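Local coordinates for putative lipoprotein (Parabacteroides distasonis, PDB 4FVS) that is of unknown function but, as a putative exported lipoprotein related to the LolA/LolB carriers, may bind lipid or lipid-modified proteins, at residues Lys19-Lys24 and Tyr208-Glu213; Phe146-Ser151 and Cys161-Tyr166; Tyr182-Tyr187 and Arg195-Asp200. All coordinates share one frame; numbering follows the deposited sequence.

Contact 1 of 3, residues Lys19-Lys24 and Tyr208-Glu213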
# COMPACT_ATOMS: atom_id res chain seq x y z
N LYS A 19 10.11 -5.89 -0.64
CA LYS A 19 11.01 -5.81 0.50
C LYS A 19 11.12 -4.36 0.97
O LYS A 19 11.15 -3.44 0.16
CB LYS A 19 12.39 -6.42 0.17
CG LYS A 19 12.35 -7.94 0.04
CD LYS A 19 13.70 -8.53 -0.07
CE LYS A 19 13.67 -10.03 -0.18
NZ LYS A 19 15.03 -10.60 -0.44
N GLY A 20 11.13 -4.19 2.28
CA GLY A 20 11.18 -2.89 2.94
C GLY A 20 12.57 -2.59 3.44
O GLY A 20 13.15 -3.42 4.16
N TYR A 21 13.11 -1.41 3.07
CA TYR A 21 14.46 -0.96 3.40
C TYR A 21 14.46 0.38 4.10
O TYR A 21 13.51 1.14 3.94
CB TYR A 21 15.26 -0.82 2.10
CG TYR A 21 15.38 -2.09 1.30
CD1 TYR A 21 16.42 -3.00 1.55
CD2 TYR A 21 14.49 -2.37 0.27
CE1 TYR A 21 16.54 -4.18 0.81
CE2 TYR A 21 14.61 -3.55 -0.47
CZ TYR A 21 15.63 -4.44 -0.20
OH TYR A 21 15.77 -5.60 -0.93
N ASP A 22 15.52 0.68 4.86
CA ASP A 22 15.72 1.99 5.50
C ASP A 22 16.41 2.92 4.48
O ASP A 22 16.73 2.46 3.37
CB ASP A 22 16.52 1.86 6.82
CG ASP A 22 18.00 1.44 6.73
OD1 ASP A 22 18.56 1.42 5.60
OD2 ASP A 22 18.59 1.14 7.79
N ALA A 23 16.68 4.18 4.85
CA ALA A 23 17.30 5.18 3.97
C ALA A 23 18.66 4.71 3.43
O ALA A 23 18.97 4.97 2.26
CB ALA A 23 17.46 6.49 4.71
N LYS A 24 19.46 4.01 4.27
CA LYS A 24 20.80 3.53 3.92
C LYS A 24 20.76 2.29 3.00
O LYS A 24 21.77 1.95 2.40
CB LYS A 24 21.60 3.22 5.19
CG LYS A 24 21.91 4.49 5.98
CD LYS A 24 22.61 4.25 7.30
CE LYS A 24 23.21 5.55 7.79
NZ LYS A 24 24.32 5.34 8.76
N TYR A 208 11.89 2.96 2.08
CA TYR A 208 11.38 2.69 0.74
C TYR A 208 11.10 1.19 0.61
O TYR A 208 11.58 0.39 1.43
CB TYR A 208 12.32 3.20 -0.36
CG TYR A 208 13.64 2.47 -0.48
CD1 TYR A 208 14.73 2.83 0.30
CD2 TYR A 208 13.81 1.45 -1.42
CE1 TYR A 208 15.95 2.16 0.19
CE2 TYR A 208 15.02 0.77 -1.53
CZ TYR A 208 16.08 1.12 -0.72
OH TYR A 208 17.28 0.46 -0.84
N THR A 209 10.25 0.82 -0.36
CA THR A 209 9.95 -0.59 -0.63
C THR A 209 10.05 -0.82 -2.15
O THR A 209 9.82 0.11 -2.94
CB THR A 209 8.58 -1.06 -0.07
OG1 THR A 209 7.54 -0.74 -0.97
CG2 THR A 209 8.30 -0.57 1.35
N VAL A 210 10.44 -2.03 -2.54
CA VAL A 210 10.56 -2.41 -3.94
C VAL A 210 9.98 -3.79 -4.13
O VAL A 210 10.11 -4.64 -3.24
CB VAL A 210 12.00 -2.35 -4.54
CG1 VAL A 210 12.45 -0.93 -4.80
CG2 VAL A 210 13.01 -3.04 -3.66
N LEU A 211 9.33 -4.00 -5.32
CA LEU A 211 8.82 -5.29 -5.76
C LEU A 211 10.01 -6.08 -6.28
O LEU A 211 10.67 -5.65 -7.23
CB LEU A 211 7.74 -5.09 -6.81
CG LEU A 211 7.16 -6.36 -7.44
CD1 LEU A 211 6.26 -7.13 -6.46
CD2 LEU A 211 6.43 -6.03 -8.71
N GLU A 212 10.33 -7.19 -5.62
CA GLU A 212 11.52 -7.98 -5.98
C GLU A 212 11.18 -9.25 -6.80
O GLU A 212 11.99 -9.67 -7.61
CB GLU A 212 12.28 -8.37 -4.72
CG GLU A 212 12.65 -7.19 -3.82
CD GLU A 212 14.12 -6.82 -3.74
OE1 GLU A 212 14.98 -7.65 -4.11
OE2 GLU A 212 14.40 -5.71 -3.24
N GLU A 213 10.03 -9.87 -6.54
CA GLU A 213 9.60 -11.09 -7.21
C GLU A 213 8.14 -11.03 -7.57
O GLU A 213 7.35 -10.46 -6.81
CB GLU A 213 9.84 -12.31 -6.31
CG GLU A 213 11.28 -12.71 -6.08
CD GLU A 213 11.66 -13.95 -6.84
OE1 GLU A 213 11.06 -15.02 -6.59
OE2 GLU A 213 12.55 -13.84 -7.71

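Contact 2 of 3, residues Phe146-Ser151 and Cys161-Tyr166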
# COMPACT_ATOMS: atom_id res chain seq x y z
N PHE A 146 -1.82 13.16 -7.79
CA PHE A 146 -1.17 12.52 -8.91
C PHE A 146 0.02 13.37 -9.35
O PHE A 146 -0.15 14.57 -9.62
CB PHE A 146 -2.18 12.33 -10.07
CG PHE A 146 -1.57 11.79 -11.33
CD1 PHE A 146 -1.20 10.44 -11.42
CD2 PHE A 146 -1.27 12.63 -12.40
CE1 PHE A 146 -0.61 9.94 -12.58
CE2 PHE A 146 -0.67 12.13 -13.56
CZ PHE A 146 -0.36 10.78 -13.65
N ILE A 147 1.21 12.74 -9.45
CA ILE A 147 2.43 13.44 -9.83
C ILE A 147 2.66 13.31 -11.35
O ILE A 147 2.59 14.31 -12.08
CB ILE A 147 3.65 12.93 -9.00
CG1 ILE A 147 3.38 13.00 -7.48
CG2 ILE A 147 4.94 13.65 -9.39
CD1 ILE A 147 2.86 14.44 -6.94
N LYS A 148 2.89 12.08 -11.82
CA LYS A 148 3.18 11.75 -13.21
C LYS A 148 3.12 10.23 -13.37
O LYS A 148 2.99 9.51 -12.38
CB LYS A 148 4.60 12.28 -13.57
CG LYS A 148 5.77 11.52 -12.85
CD LYS A 148 7.12 12.25 -12.82
CE LYS A 148 8.06 11.65 -11.79
NZ LYS A 148 9.44 12.20 -11.89
N THR A 149 3.32 9.76 -14.62
CA THR A 149 3.47 8.35 -14.97
C THR A 149 4.88 8.13 -15.39
O THR A 149 5.38 8.90 -16.22
CB THR A 149 2.49 7.90 -16.06
OG1 THR A 149 2.67 8.67 -17.26
CG2 THR A 149 1.07 7.87 -15.59
N GLU A 150 5.54 7.10 -14.84
CA GLU A 150 6.91 6.84 -15.29
C GLU A 150 7.22 5.37 -15.23
O GLU A 150 6.54 4.63 -14.54
CB GLU A 150 7.98 7.66 -14.52
CG GLU A 150 8.11 7.44 -13.03
CD GLU A 150 9.33 8.07 -12.40
OE1 GLU A 150 10.43 7.99 -13.00
OE2 GLU A 150 9.21 8.61 -11.27
N SER A 151 8.22 4.95 -15.99
CA SER A 151 8.69 3.58 -16.06
C SER A 151 9.69 3.35 -14.95
O SER A 151 10.63 4.14 -14.80
CB SER A 151 9.31 3.30 -17.43
OG SER A 151 9.67 1.93 -17.54
N CYS A 161 4.24 2.86 -14.44
CA CYS A 161 3.55 3.18 -13.21
C CYS A 161 2.93 4.55 -13.23
O CYS A 161 3.24 5.39 -14.07
CB CYS A 161 4.51 3.09 -12.04
SG CYS A 161 5.36 1.51 -11.89
N ALA A 162 2.09 4.78 -12.23
CA ALA A 162 1.51 6.02 -11.82
C ALA A 162 2.14 6.37 -10.51
O ALA A 162 2.27 5.49 -9.65
CB ALA A 162 0.01 5.86 -11.68
N LYS A 163 2.65 7.59 -10.39
CA LYS A 163 3.30 8.08 -9.17
C LYS A 163 2.36 9.05 -8.53
O LYS A 163 1.94 10.04 -9.15
CB LYS A 163 4.69 8.69 -9.46
CG LYS A 163 5.50 9.03 -8.20
CD LYS A 163 6.53 10.09 -8.48
CE LYS A 163 7.37 10.33 -7.27
NZ LYS A 163 8.66 10.99 -7.60
N VAL A 164 2.01 8.73 -7.30
CA VAL A 164 1.05 9.45 -6.45
C VAL A 164 1.69 9.78 -5.11
O VAL A 164 2.39 8.94 -4.53
CB VAL A 164 -0.24 8.58 -6.29
CG1 VAL A 164 -1.09 9.06 -5.13
CG2 VAL A 164 -1.06 8.56 -7.57
N LYS A 165 1.49 11.01 -4.64
CA LYS A 165 1.97 11.52 -3.36
C LYS A 165 0.81 11.56 -2.37
O LYS A 165 -0.33 11.75 -2.79
CB LYS A 165 2.59 12.94 -3.53
CG LYS A 165 3.12 13.58 -2.24
CD LYS A 165 3.68 14.97 -2.49
CE LYS A 165 3.93 15.77 -1.22
NZ LYS A 165 4.64 17.04 -1.51
N TYR A 166 1.09 11.38 -1.08
CA TYR A 166 0.10 11.47 0.01
C TYR A 166 0.78 12.11 1.22
O TYR A 166 1.99 11.99 1.36
CB TYR A 166 -0.50 10.09 0.37
CG TYR A 166 0.52 9.13 0.98
CD1 TYR A 166 0.83 9.19 2.35
CD2 TYR A 166 1.23 8.22 0.19
CE1 TYR A 166 1.86 8.41 2.89
CE2 TYR A 166 2.24 7.41 0.73
CZ TYR A 166 2.56 7.52 2.08
OH TYR A 166 3.57 6.76 2.63

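Contact 3 of 3, residues Tyr182-Tyr187 and Arg195-Asp200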
# COMPACT_ATOMS: atom_id res chain seq x y z
N TYR A 182 5.20 12.48 4.62
CA TYR A 182 4.58 12.25 3.33
C TYR A 182 5.23 11.05 2.70
O TYR A 182 6.18 10.49 3.25
CB TYR A 182 4.62 13.50 2.42
CG TYR A 182 5.99 13.93 1.96
CD1 TYR A 182 6.75 14.82 2.70
CD2 TYR A 182 6.49 13.52 0.73
CE1 TYR A 182 8.00 15.24 2.27
CE2 TYR A 182 7.74 13.95 0.27
CZ TYR A 182 8.49 14.81 1.05
OH TYR A 182 9.72 15.20 0.60
N GLY A 183 4.71 10.66 1.55
CA GLY A 183 5.25 9.55 0.80
C GLY A 183 4.77 9.48 -0.62
O GLY A 183 3.85 10.20 -1.00
N TYR A 184 5.41 8.62 -1.39
CA TYR A 184 5.09 8.37 -2.79
C TYR A 184 4.80 6.90 -2.99
O TYR A 184 5.28 6.03 -2.23
CB TYR A 184 6.22 8.81 -3.73
CG TYR A 184 6.60 10.26 -3.63
CD1 TYR A 184 5.78 11.26 -4.15
CD2 TYR A 184 7.83 10.64 -3.12
CE1 TYR A 184 6.15 12.61 -4.10
CE2 TYR A 184 8.22 11.99 -3.07
CZ TYR A 184 7.38 12.97 -3.56
OH TYR A 184 7.76 14.29 -3.53
N GLU A 185 4.01 6.62 -4.02
CA GLU A 185 3.71 5.26 -4.43
C GLU A 185 3.76 5.17 -5.94
O GLU A 185 3.32 6.08 -6.62
CB GLU A 185 2.32 4.82 -3.90
CG GLU A 185 2.27 4.56 -2.40
CD GLU A 185 0.97 4.03 -1.83
OE1 GLU A 185 -0.10 4.33 -2.41
OE2 GLU A 185 1.02 3.40 -0.75
N TRP A 186 4.32 4.08 -6.44
CA TRP A 186 4.35 3.74 -7.86
C TRP A 186 3.56 2.48 -8.01
O TRP A 186 3.93 1.45 -7.45
CB TRP A 186 5.77 3.55 -8.41
CG TRP A 186 6.56 4.80 -8.58
CD1 TRP A 186 6.79 5.47 -9.74
CD2 TRP A 186 7.35 5.45 -7.58
NE1 TRP A 186 7.67 6.51 -9.53
CE2 TRP A 186 8.01 6.53 -8.21
CE3 TRP A 186 7.53 5.26 -6.20
CZ2 TRP A 186 8.85 7.39 -7.51
CZ3 TRP A 186 8.34 6.12 -5.50
CH2 TRP A 186 8.99 7.18 -6.15
N TYR A 187 2.45 2.55 -8.72
CA TYR A 187 1.62 1.37 -8.89
C TYR A 187 1.37 1.11 -10.37
O TYR A 187 1.18 2.04 -11.16
CB TYR A 187 0.32 1.50 -8.11
CG TYR A 187 -0.57 2.67 -8.47
CD1 TYR A 187 -1.60 2.53 -9.38
CD2 TYR A 187 -0.48 3.87 -7.77
CE1 TYR A 187 -2.46 3.58 -9.68
CE2 TYR A 187 -1.38 4.92 -8.02
CZ TYR A 187 -2.34 4.78 -9.00
OH TYR A 187 -3.22 5.79 -9.29
N ARG A 195 7.02 0.35 -6.32
CA ARG A 195 7.93 1.09 -5.46
C ARG A 195 7.17 2.06 -4.57
O ARG A 195 6.16 2.62 -4.98
CB ARG A 195 8.95 1.85 -6.31
CG ARG A 195 10.01 2.56 -5.48
CD ARG A 195 10.98 3.37 -6.29
NE ARG A 195 11.91 4.08 -5.41
CZ ARG A 195 13.05 3.57 -4.95
NH1 ARG A 195 13.45 2.36 -5.34
NH2 ARG A 195 13.81 4.27 -4.13
N THR A 196 7.64 2.23 -3.33
CA THR A 196 7.09 3.21 -2.39
C THR A 196 8.27 3.93 -1.70
O THR A 196 9.34 3.34 -1.55
CB THR A 196 6.09 2.61 -1.38
OG1 THR A 196 6.75 1.83 -0.39
CG2 THR A 196 4.98 1.82 -2.02
N GLU A 197 8.09 5.21 -1.36
CA GLU A 197 9.07 6.02 -0.62
C GLU A 197 8.38 6.75 0.50
O GLU A 197 7.25 7.20 0.33
CB GLU A 197 9.77 7.00 -1.53
CG GLU A 197 10.73 6.34 -2.49
CD GLU A 197 11.39 7.28 -3.46
OE1 GLU A 197 11.17 8.51 -3.36
OE2 GLU A 197 12.10 6.78 -4.37
N GLN A 198 9.04 6.85 1.67
CA GLN A 198 8.45 7.53 2.84
C GLN A 198 9.43 8.58 3.37
O GLN A 198 10.59 8.27 3.61
CB GLN A 198 8.06 6.53 3.95
CG GLN A 198 7.05 5.46 3.55
CD GLN A 198 7.67 4.32 2.79
OE1 GLN A 198 8.72 3.80 3.16
NE2 GLN A 198 7.04 3.90 1.71
N TYR A 199 8.94 9.82 3.54
CA TYR A 199 9.70 10.99 3.98
C TYR A 199 9.15 11.62 5.25
O TYR A 199 7.95 11.52 5.51
CB TYR A 199 9.65 12.06 2.88
CG TYR A 199 10.34 11.64 1.60
CD1 TYR A 199 9.65 10.91 0.62
CD2 TYR A 199 11.65 12.01 1.33
CE1 TYR A 199 10.28 10.52 -0.56
CE2 TYR A 199 12.29 11.62 0.17
CZ TYR A 199 11.60 10.87 -0.78
OH TYR A 199 12.23 10.47 -1.93
N ASP A 200 10.02 12.28 6.02
CA ASP A 200 9.64 12.99 7.24
C ASP A 200 9.24 14.43 6.88
O ASP A 200 9.32 14.79 5.69
CB ASP A 200 10.78 12.95 8.30
CG ASP A 200 12.05 13.73 8.01
OD1 ASP A 200 12.08 14.50 7.03
OD2 ASP A 200 13.00 13.62 8.82

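Contact 1 of 3, residues Lys19-Lys24 and Tyr208-Glu213
The phenol of Y21 donates a hydrogen bond from OH to E212 OE2 from above the carboxylate rather than in its plane: the two oxygens sit 2.7 Å apart, with OH some 50° out of the plane. This bond ties together the first and last strands of the YmcC-like fold of this DUF3108-like protein, 15-22 and 205-214, which run antiparallel and bring distant ends of the sequence side by side. E212 reaches the ring from a classic beta bulge, where it and E213 both face V17, and its chain bends at CG to bring OE2 to the ring edge, in the plane of the Y21 ring. K19 crosses that chain at roughly a right angle, with its CG 3.9 Å from CG of E212, so the lysine's aliphatic part packs on the glutamate.

The tyrosines Y21 and Y208 share this side of the strands. Y208 has CG lodged between its backbone N and carbonyl carbon (chi1 68°), which swings its ring back across Y21; CB of Y21 then lies over one face, 3.8 Å from the Y208 ring centroid, as a CH-pi contact. The rings themselves are nearly parallel, at 20°, but displaced to a centroid distance of 5.2 Å, with little overlap. V210 closes in at the edge, its CG2 lying 3.6 Å from CE2 of Y21. A phenylalanine at Y21 could keep these ring contacts but would probably leave E212 OE2 without its donor and the carboxylate freer to turn.

On the buried side G20 sits opposite T209, whose OG1 bonds to T196 and R18. Paired backbone bonds flank them, K19 with V210 and Y21 with Y208; in the straightest, Y21 N lies 2.9 Å from Y208 O.

Contact 2 of 3, residues Phe146-Ser151 and Cys161-Tyr166
I147 packs against K163 and K165, and here the two strands close up most tightly. Its CB lies 3.4 Å from K163 O, and its CD1 reaches along the partner strand to 3.7 Å from CB of K165. The same K163 O accepts I147 N at 2.8 Å and, weakly, K148 N at 3.5 Å, so one carbonyl serves two successive amides. Further along, E150 and C161 bond both ways through their backbones, the bond from E150 N being bent.

F146, on the opposite face, turns the edge of its ring to A162 and V164. Its CG is anti to the backbone N (chi1 175°), which lays the ring along its own strand: CE1 comes 4.2 Å from CB of A162, and the amide N of K148 hangs over the middle of one face. Residues from elsewhere enclose this side: P108 lies on F146, T149 and A162, F113 meets the F146 ring edge to face, and F120 and Y187 lie on V164.

The loose part is the charged ends of the long chains. K148 and K163 run in step, both heading out together, with CE of K148 4.0 Å from CD of K163. Their ammonium groups stay 4.5 Å apart, NZ to NZ. E150 probably eases that repulsion: its OE2 makes a long salt bridge to K148 NZ at 3.7 Å and lies near K163 NZ without bridging it. The carboxylate's firmer partner is W186 NE1 of strand 179-188, on the far side of 157-171, while K163 also rests on the Y184 ring as a cation-pi pair.

Two residues, I147 and K148, facing K163 alone make a classic beta bulge, set in the long antiparallel hairpin of strands 132-154 and 157-171.

Contact 3 of 3, residues Tyr182-Tyr187 and Arg195-Asp200
Y199 lies against Y182, and the aromatic contacts start there. CB of Y199 sits over one face of the Y182 ring, 3.6 Å from its centroid, and the two rings run nearly parallel (8° apart) but are offset until little of one covers the other. Y184 meets the far part of Y199 obliquely, CD2 to CE1 at 3.5 Å, and completes a cluster of three tyrosines. At the other end R195, stretched out to NE, runs alongside W186 and puts its CD over the indole's six-membered ring, 4.1 Å from the centroid.

Backbone pairing makes this an antiparallel beta hairpin of strands 179-188 and 192-200. Y182 with Y199 and Y184 with E197 each exchange two N-H...O hydrogen bonds; W186 N binds R195 O at 2.8 Å, and the return bond from R195 N is weak. G183 and E185 stand opposite Q198 and T196 in the non-hydrogen-bonded pairs, on the buried side.

Charged and polar groups gather on E197. R195 grips it side-on, NE and NH2 both reaching OE2 on its anti side, NE at 2.9 Å. The second oxygen, OE1, takes a hydrogen bond from the hydroxyl of Y199 at 2.6 Å, from above the carboxylate plane. Three donors thus fix the rotation of the group, which is likely to stay ionised beside the arginine, and its CD packs at the indole edge, 3.6 Å from W186 CH2. Two other polar ends find partners beyond the two segments: Y182 OH bonds to N203, and D200 OD1 accepts from V204 N.

How the contacts relate
The three contacts follow one another across six consecutive antiparallel strands: 132-154, 157-171, 179-188, 192-200, 205-214 and 15-22. Contact 3 lies in the middle, its centre 10 Å from that of contact 2 and 11 Å from that of contact 1. Toward contact 2 it is joined by backbone, with V164 O 2.9 Å from E185 N, and by K163 CE packing on W186 CZ2. Toward contact 1 the join includes T209 OG1 and T196 OG1, 2.8 Å apart. Contacts 1 and 2 do not touch; about 8 Å separates their nearest atoms. Contacts 2 and 3 are hairpins, whereas contact 1 pairs strands far apart in sequence.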